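Side-chain contacts in DUF655 domain-containing protein (Archaeoglobus fulgidus, PDB 2I5H), which is of unknown function but carries a domain grouped with the helix-hairpin-helix families, which suggests, without proving, a role in binding nucleic acid: residues A[89-94]-A[183-188]; A[178-183]-A[188-193]. One frame throughout, in Å; residues are numbered along the deposited sequence.

Contact 1. Residues A[89-94]-A[183-188]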
loop_
_atom_site.group_PDB
_atom_site.type_symbol
_atom_site.label_atom_id
_atom_site.label_comp_id
_atom_site.label_asym_id
_atom_site.label_seq_id
_atom_site.Cartn_x
_atom_site.Cartn_y
_atom_site.Cartn_z
ATOM N N LEU A 89 -5.216 -3.009 11.770
ATOM C CA LEU A 89 -4.320 -2.082 12.456
ATOM C C LEU A 89 -4.369 -0.653 11.945
ATOM O O LEU A 89 -4.719 -0.409 10.802
ATOM C CB LEU A 89 -2.877 -2.571 12.305
ATOM C CG LEU A 89 -2.557 -4.014 12.705
ATOM C CD1 LEU A 89 -1.131 -4.355 12.283
ATOM C CD2 LEU A 89 -2.736 -4.183 14.202
ATOM N N ARG A 90 -4.005 0.285 12.819
ATOM C CA ARG A 90 -3.901 1.690 12.449
ATOM C C ARG A 90 -2.414 1.817 12.123
ATOM O O ARG A 90 -1.621 0.937 12.460
ATOM C CB ARG A 90 -4.208 2.614 13.632
ATOM C CG ARG A 90 -5.604 2.493 14.188
ATOM C CD ARG A 90 -5.689 3.176 15.559
ATOM N NE ARG A 90 -4.785 2.556 16.520
ATOM C CZ ARG A 90 -4.693 2.894 17.803
ATOM N NH1 ARG A 90 -5.459 3.862 18.295
ATOM N NH2 ARG A 90 -3.841 2.254 18.598
ATOM N N TYR A 91 -2.023 2.907 11.478
ATOM C CA TYR A 91 -0.616 3.079 11.155
ATOM C C TYR A 91 0.267 3.012 12.406
ATOM O O TYR A 91 1.361 2.447 12.373
ATOM C CB TYR A 91 -0.391 4.417 10.457
ATOM C CG TYR A 91 1.053 4.631 10.085
ATOM C CD1 TYR A 91 1.595 4.034 8.949
ATOM C CD2 TYR A 91 1.887 5.412 10.884
ATOM C CE1 TYR A 91 2.939 4.214 8.613
ATOM C CE2 TYR A 91 3.223 5.597 10.560
ATOM C CZ TYR A 91 3.745 5.001 9.428
ATOM O OH TYR A 91 5.069 5.197 9.097
ATOM N N GLU A 92 -0.212 3.580 13.510
ATOM C CA GLU A 92 0.563 3.607 14.753
ATOM C C GLU A 92 0.803 2.238 15.370
ATOM O O GLU A 92 1.733 2.061 16.154
ATOM C CB GLU A 92 -0.122 4.504 15.788
ATOM C CG GLU A 92 -1.482 3.996 16.257
ATOM C CD GLU A 92 -2.230 5.016 17.086
ATOM O OE1 GLU A 92 -2.141 4.974 18.333
ATOM O OE2 GLU A 92 -2.905 5.870 16.480
ATOM N N ASP A 93 -0.036 1.272 15.022
ATOM C CA ASP A 93 0.104 -0.074 15.567
ATOM C C ASP A 93 1.176 -0.889 14.861
ATOM O O ASP A 93 1.522 -1.978 15.312
ATOM C CB ASP A 93 -1.238 -0.805 15.496
ATOM C CG ASP A 93 -2.333 -0.060 16.230
ATOM O OD1 ASP A 93 -2.178 0.150 17.452
ATOM O OD2 ASP A 93 -3.337 0.317 15.592
ATOM N N LEU A 94 1.689 -0.372 13.751
ATOM C CA LEU A 94 2.738 -1.074 13.022
ATOM C C LEU A 94 4.037 -1.013 13.813
ATOM O O LEU A 94 4.314 -0.020 14.490
ATOM C CB LEU A 94 2.969 -0.441 11.647
ATOM C CG LEU A 94 1.876 -0.579 10.585
ATOM C CD1 LEU A 94 2.276 0.228 9.359
ATOM C CD2 LEU A 94 1.686 -2.059 10.221
ATOM N N TYR A 183 -0.651 8.365 2.878
ATOM C CA TYR A 183 -1.392 9.478 3.460
ATOM C C TYR A 183 -2.779 9.021 3.907
ATOM O O TYR A 183 -3.226 9.346 5.005
ATOM C CB TYR A 183 -1.541 10.620 2.451
ATOM C CG TYR A 183 -2.325 11.787 3.007
ATOM C CD1 TYR A 183 -1.738 12.687 3.893
ATOM C CD2 TYR A 183 -3.669 11.962 2.685
ATOM C CE1 TYR A 183 -2.473 13.736 4.448
ATOM C CE2 TYR A 183 -4.413 13.006 3.234
ATOM C CZ TYR A 183 -3.809 13.886 4.113
ATOM O OH TYR A 183 -4.542 14.918 4.657
ATOM N N GLU A 184 -3.453 8.261 3.052
ATOM C CA GLU A 184 -4.791 7.771 3.361
ATOM C C GLU A 184 -4.774 6.799 4.537
ATOM O O GLU A 184 -5.649 6.843 5.403
ATOM C CB GLU A 184 -5.405 7.117 2.120
ATOM C CG GLU A 184 -5.727 8.129 1.013
ATOM C CD GLU A 184 -6.292 7.500 -0.249
ATOM O OE1 GLU A 184 -6.680 6.315 -0.213
ATOM O OE2 GLU A 184 -6.360 8.204 -1.285
ATOM N N ILE A 185 -3.770 5.933 4.575
ATOM C CA ILE A 185 -3.649 4.976 5.668
ATOM C C ILE A 185 -3.484 5.709 6.999
ATOM O O ILE A 185 -4.043 5.303 8.017
ATOM C CB ILE A 185 -2.445 4.041 5.448
ATOM C CG1 ILE A 185 -2.729 3.117 4.260
ATOM C CG2 ILE A 185 -2.151 3.252 6.723
ATOM C CD1 ILE A 185 -1.598 2.168 3.928
ATOM N N LYS A 186 -2.723 6.798 6.981
ATOM C CA LYS A 186 -2.487 7.581 8.188
ATOM C C LYS A 186 -3.665 8.480 8.539
ATOM O O LYS A 186 -3.850 8.842 9.702
ATOM C CB LYS A 186 -1.239 8.449 8.030
ATOM C CG LYS A 186 0.059 7.681 7.904
ATOM C CD LYS A 186 1.236 8.640 7.869
ATOM C CE LYS A 186 2.559 7.901 7.795
ATOM N NZ LYS A 186 3.721 8.840 7.778
ATOM N N ASN A 187 -4.462 8.839 7.537
ATOM C CA ASN A 187 -5.605 9.715 7.764
ATOM C C ASN A 187 -6.924 9.117 7.300
ATOM O O ASN A 187 -7.481 9.528 6.281
ATOM C CB ASN A 187 -5.383 11.058 7.068
ATOM C CG ASN A 187 -4.101 11.732 7.505
ATOM O OD1 ASN A 187 -3.032 11.475 6.956
ATOM N ND2 ASN A 187 -4.200 12.590 8.514
ATOM N N PRO A 188 -7.450 8.142 8.052
ATOM C CA PRO A 188 -8.715 7.502 7.693
ATOM C C PRO A 188 -9.882 8.486 7.638
ATOM O O PRO A 188 -10.926 8.185 7.065
ATOM C CB PRO A 188 -8.884 6.443 8.782
ATOM C CG PRO A 188 -8.210 7.073 9.962
ATOM C CD PRO A 188 -6.956 7.640 9.347
HETATM O O HOH W 1 -3.949 4.944 10.662
#
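Lys186 lies over one face of the Tyr91 ring, a CH-pi contact that joins the 3-10 turn 91-93, which follows the edge strand 82-88 of the antiparallel sheet, to the last turn of helix 173-186. The lysine chain follows the tyrosine from CB toward the phenol end. Tyr91 sends its ring along the lysine because CG stands anti to the backbone N (chi1 -179°), while the lysine chain is extended beyond CG. Two of its methylenes therefore meet the ring in succession: CG sits near Tyr91 CG, and CE lies 3.7 Å from the ring centroid, 16° off the normal. The ammonium group ends about level with the phenol oxygen but off the ring plane, NZ 4.1 Å from Tyr91 OH, and the aliphatic stem makes the closest contacts. At the base of the tyrosine, Ile185 CG2 packs against Tyr91 CB at 4.3 Å, and Leu102 and Lys99 of helix 96-111 also touch the tyrosine. The turn has its own brace: Arg90 holds Asp93 with NE on OD2 and NH2 on OD1, the latter at 2.9 Å and nearly straight. Asp93 OD2 also accepts Arg90 N through its anti lone pair, and the Glu92 carboxylate covers one guanidinium face. The backbones are bridged by a single water that accepts from Tyr91 N at 2.9 Å and donates to Ile185 O at 2.7 Å.

Contact 2. Residues A[178-183]-A[188-193]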
loop_
_atom_site.group_PDB
_atom_site.type_symbol
_atom_site.label_atom_id
_atom_site.label_comp_id
_atom_site.label_asym_id
_atom_site.label_seq_id
_atom_site.Cartn_x
_atom_site.Cartn_y
_atom_site.Cartn_z
ATOM N N VAL A 178 2.454 5.986 -3.986
ATOM C CA VAL A 178 2.803 5.476 -2.661
ATOM C C VAL A 178 2.546 6.538 -1.599
ATOM O O VAL A 178 2.016 6.237 -0.528
ATOM C CB VAL A 178 4.287 5.040 -2.595
ATOM C CG1 VAL A 178 4.658 4.666 -1.169
ATOM C CG2 VAL A 178 4.518 3.860 -3.525
ATOM N N SER A 179 2.922 7.780 -1.900
ATOM C CA SER A 179 2.722 8.887 -0.972
ATOM C C SER A 179 1.250 9.080 -0.643
ATOM O O SER A 179 0.897 9.328 0.508
ATOM C CB SER A 179 3.277 10.192 -1.555
ATOM O OG SER A 179 4.690 10.204 -1.537
ATOM N N ARG A 180 0.391 8.976 -1.655
ATOM C CA ARG A 180 -1.041 9.143 -1.437
ATOM C C ARG A 180 -1.602 7.996 -0.606
ATOM O O ARG A 180 -2.357 8.218 0.338
ATOM C CB ARG A 180 -1.793 9.236 -2.770
ATOM C CG ARG A 180 -3.307 9.388 -2.616
ATOM C CD ARG A 180 -3.673 10.639 -1.819
ATOM N NE ARG A 180 -5.090 10.669 -1.463
ATOM C CZ ARG A 180 -5.678 11.665 -0.808
ATOM N NH1 ARG A 180 -4.975 12.724 -0.434
ATOM N NH2 ARG A 180 -6.968 11.598 -0.513
ATOM N N ILE A 181 -1.229 6.767 -0.948
ATOM C CA ILE A 181 -1.716 5.611 -0.199
ATOM C C ILE A 181 -1.326 5.716 1.274
ATOM O O ILE A 181 -2.158 5.532 2.163
ATOM C CB ILE A 181 -1.174 4.296 -0.800
ATOM C CG1 ILE A 181 -1.760 4.105 -2.203
ATOM C CG2 ILE A 181 -1.537 3.117 0.098
ATOM C CD1 ILE A 181 -1.174 2.934 -2.972
ATOM N N ILE A 182 -0.065 6.026 1.537
ATOM C CA ILE A 182 0.389 6.163 2.912
ATOM C C ILE A 182 -0.382 7.283 3.605
ATOM O O ILE A 182 -0.744 7.165 4.775
ATOM C CB ILE A 182 1.906 6.439 2.962
ATOM C CG1 ILE A 182 2.660 5.150 2.611
ATOM C CG2 ILE A 182 2.309 6.957 4.333
ATOM C CD1 ILE A 182 4.161 5.276 2.613
ATOM N N TYR A 183 -0.651 8.365 2.878
ATOM C CA TYR A 183 -1.392 9.478 3.460
ATOM C C TYR A 183 -2.779 9.021 3.907
ATOM O O TYR A 183 -3.226 9.346 5.005
ATOM C CB TYR A 183 -1.541 10.620 2.451
ATOM C CG TYR A 183 -2.325 11.787 3.007
ATOM C CD1 TYR A 183 -1.738 12.687 3.893
ATOM C CD2 TYR A 183 -3.669 11.962 2.685
ATOM C CE1 TYR A 183 -2.473 13.736 4.448
ATOM C CE2 TYR A 183 -4.413 13.006 3.234
ATOM C CZ TYR A 183 -3.809 13.886 4.113
ATOM O OH TYR A 183 -4.542 14.918 4.657
ATOM N N PRO A 188 -7.450 8.142 8.052
ATOM C CA PRO A 188 -8.715 7.502 7.693
ATOM C C PRO A 188 -9.882 8.486 7.638
ATOM O O PRO A 188 -10.926 8.185 7.065
ATOM C CB PRO A 188 -8.884 6.443 8.782
ATOM C CG PRO A 188 -8.210 7.073 9.962
ATOM C CD PRO A 188 -6.956 7.640 9.347
ATOM N N GLN A 189 -9.701 9.663 8.229
ATOM C CA GLN A 189 -10.757 10.667 8.223
ATOM C C GLN A 189 -10.682 11.610 7.020
ATOM O O GLN A 189 -11.561 12.455 6.837
ATOM C CB GLN A 189 -10.739 11.479 9.526
ATOM C CG GLN A 189 -9.427 12.180 9.843
ATOM C CD GLN A 189 -8.298 11.213 10.146
ATOM O OE1 GLN A 189 -8.435 10.321 10.987
ATOM N NE2 GLN A 189 -7.173 11.392 9.470
ATOM N N THR A 190 -9.643 11.469 6.197
ATOM C CA THR A 190 -9.519 12.323 5.018
ATOM C C THR A 190 -10.785 12.120 4.190
ATOM O O THR A 190 -11.321 11.015 4.134
ATOM C CB THR A 190 -8.275 11.962 4.169
ATOM O OG1 THR A 190 -8.020 13.014 3.229
ATOM C CG2 THR A 190 -8.494 10.663 3.406
ATOM N N LYS A 191 -11.264 13.183 3.551
ATOM C CA LYS A 191 -12.491 13.102 2.767
ATOM C C LYS A 191 -12.444 12.204 1.537
ATOM O O LYS A 191 -13.463 11.630 1.150
ATOM C CB LYS A 191 -12.948 14.503 2.346
ATOM C CG LYS A 191 -14.203 14.492 1.481
ATOM C CD LYS A 191 -14.776 15.884 1.287
ATOM C CE LYS A 191 -16.019 15.836 0.408
ATOM N NZ LYS A 191 -17.051 14.898 0.942
ATOM N N TYR A 192 -11.275 12.075 0.922
ATOM C CA TYR A 192 -11.158 11.248 -0.271
ATOM C C TYR A 192 -10.246 10.033 -0.117
ATOM O O TYR A 192 -9.092 10.154 0.282
ATOM C CB TYR A 192 -10.678 12.105 -1.445
ATOM C CG TYR A 192 -11.667 13.172 -1.854
ATOM C CD1 TYR A 192 -12.892 12.830 -2.426
ATOM C CD2 TYR A 192 -11.388 14.524 -1.655
ATOM C CE1 TYR A 192 -13.816 13.806 -2.790
ATOM C CE2 TYR A 192 -12.306 15.509 -2.015
ATOM C CZ TYR A 192 -13.517 15.143 -2.580
ATOM O OH TYR A 192 -14.433 16.109 -2.925
ATOM N N LYS A 193 -10.784 8.860 -0.436
ATOM C CA LYS A 193 -10.027 7.615 -0.366
ATOM C C LYS A 193 -9.862 7.101 -1.791
ATOM O O LYS A 193 -10.670 6.307 -2.274
ATOM C CB LYS A 193 -10.770 6.570 0.478
ATOM C CG LYS A 193 -11.015 6.964 1.933
ATOM C CD LYS A 193 -9.722 7.277 2.666
ATOM C CE LYS A 193 -9.958 7.412 4.164
ATOM N NZ LYS A 193 -11.039 8.389 4.485
HETATM O O HOH W 2 -8.669 13.801 0.891
#
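The chain doubles back after helix 173-186, and the irregular segment 188-193 returns beside the helix's last turns, a local helix-to-tail packing with Thr190 at its middle. Arg180 reaches it from the helix: its chain bends at chi2 (59°) and brings the edge of the guanidinium to the tail, with Tyr192 O near its plane beside NH2. That bond is short, 2.7 Å between NH2 and the carbonyl O, but weak, since the N-H points well off the oxygen at an angle of 122°. The stronger partner of the guanidinium is Glu184, one turn further along the helix, which forms a salt bridge with Arg180 NE; NH1 makes a weak bond to Leu136 O. A water in the guanidinium plane completes the link, accepting from Arg180 NH2 at 3.1 Å and from Tyr192 N at 3.1 Å, and lying 2.6 Å from Thr190 OG1. The same hydroxyl oxygen is near the plane of the Tyr183 ring, at its edge, 3.6 Å from CE2, where the two side chains cross. It faces the helix because OG1 stands anti to the threonine N (chi1 -166°). On the tail itself Lys193 folds back, and its NZ bonds to two carbonyls: Thr190 O at 2.7 Å, in the carbonyl plane, and Pro188 O, met from above its plane. The tail is thus joined to the helix mostly through polar groups and a shared water, while the lysine ties Pro188 O and Thr190 O together within the tail; its positive charge would probably polarise both carbonyls.

Contacts 1 and 2 use consecutive parts of helix 173-186 and share Tyr183 and Pro188; their centres lie about 9 Å apart. Contact 1 joins the helix end to the turn that leaves the sheet, whereas contact 2 joins the preceding turns to the chain's own C-terminal return. Glu184 connects them: it belongs to 183-188, yet its carboxylate bridges to Arg180 of contact 2, and its OE1 comes within 3.6 Å of Lys193 CA. The same carboxylate also receives Leu194 N and Phe195 N, so the tail beyond 193 stays close to the helix. Each contact includes a bridging water, but side-chain packing on a ring dominates contact 1 and polar groups around a guanidinium dominate contact 2.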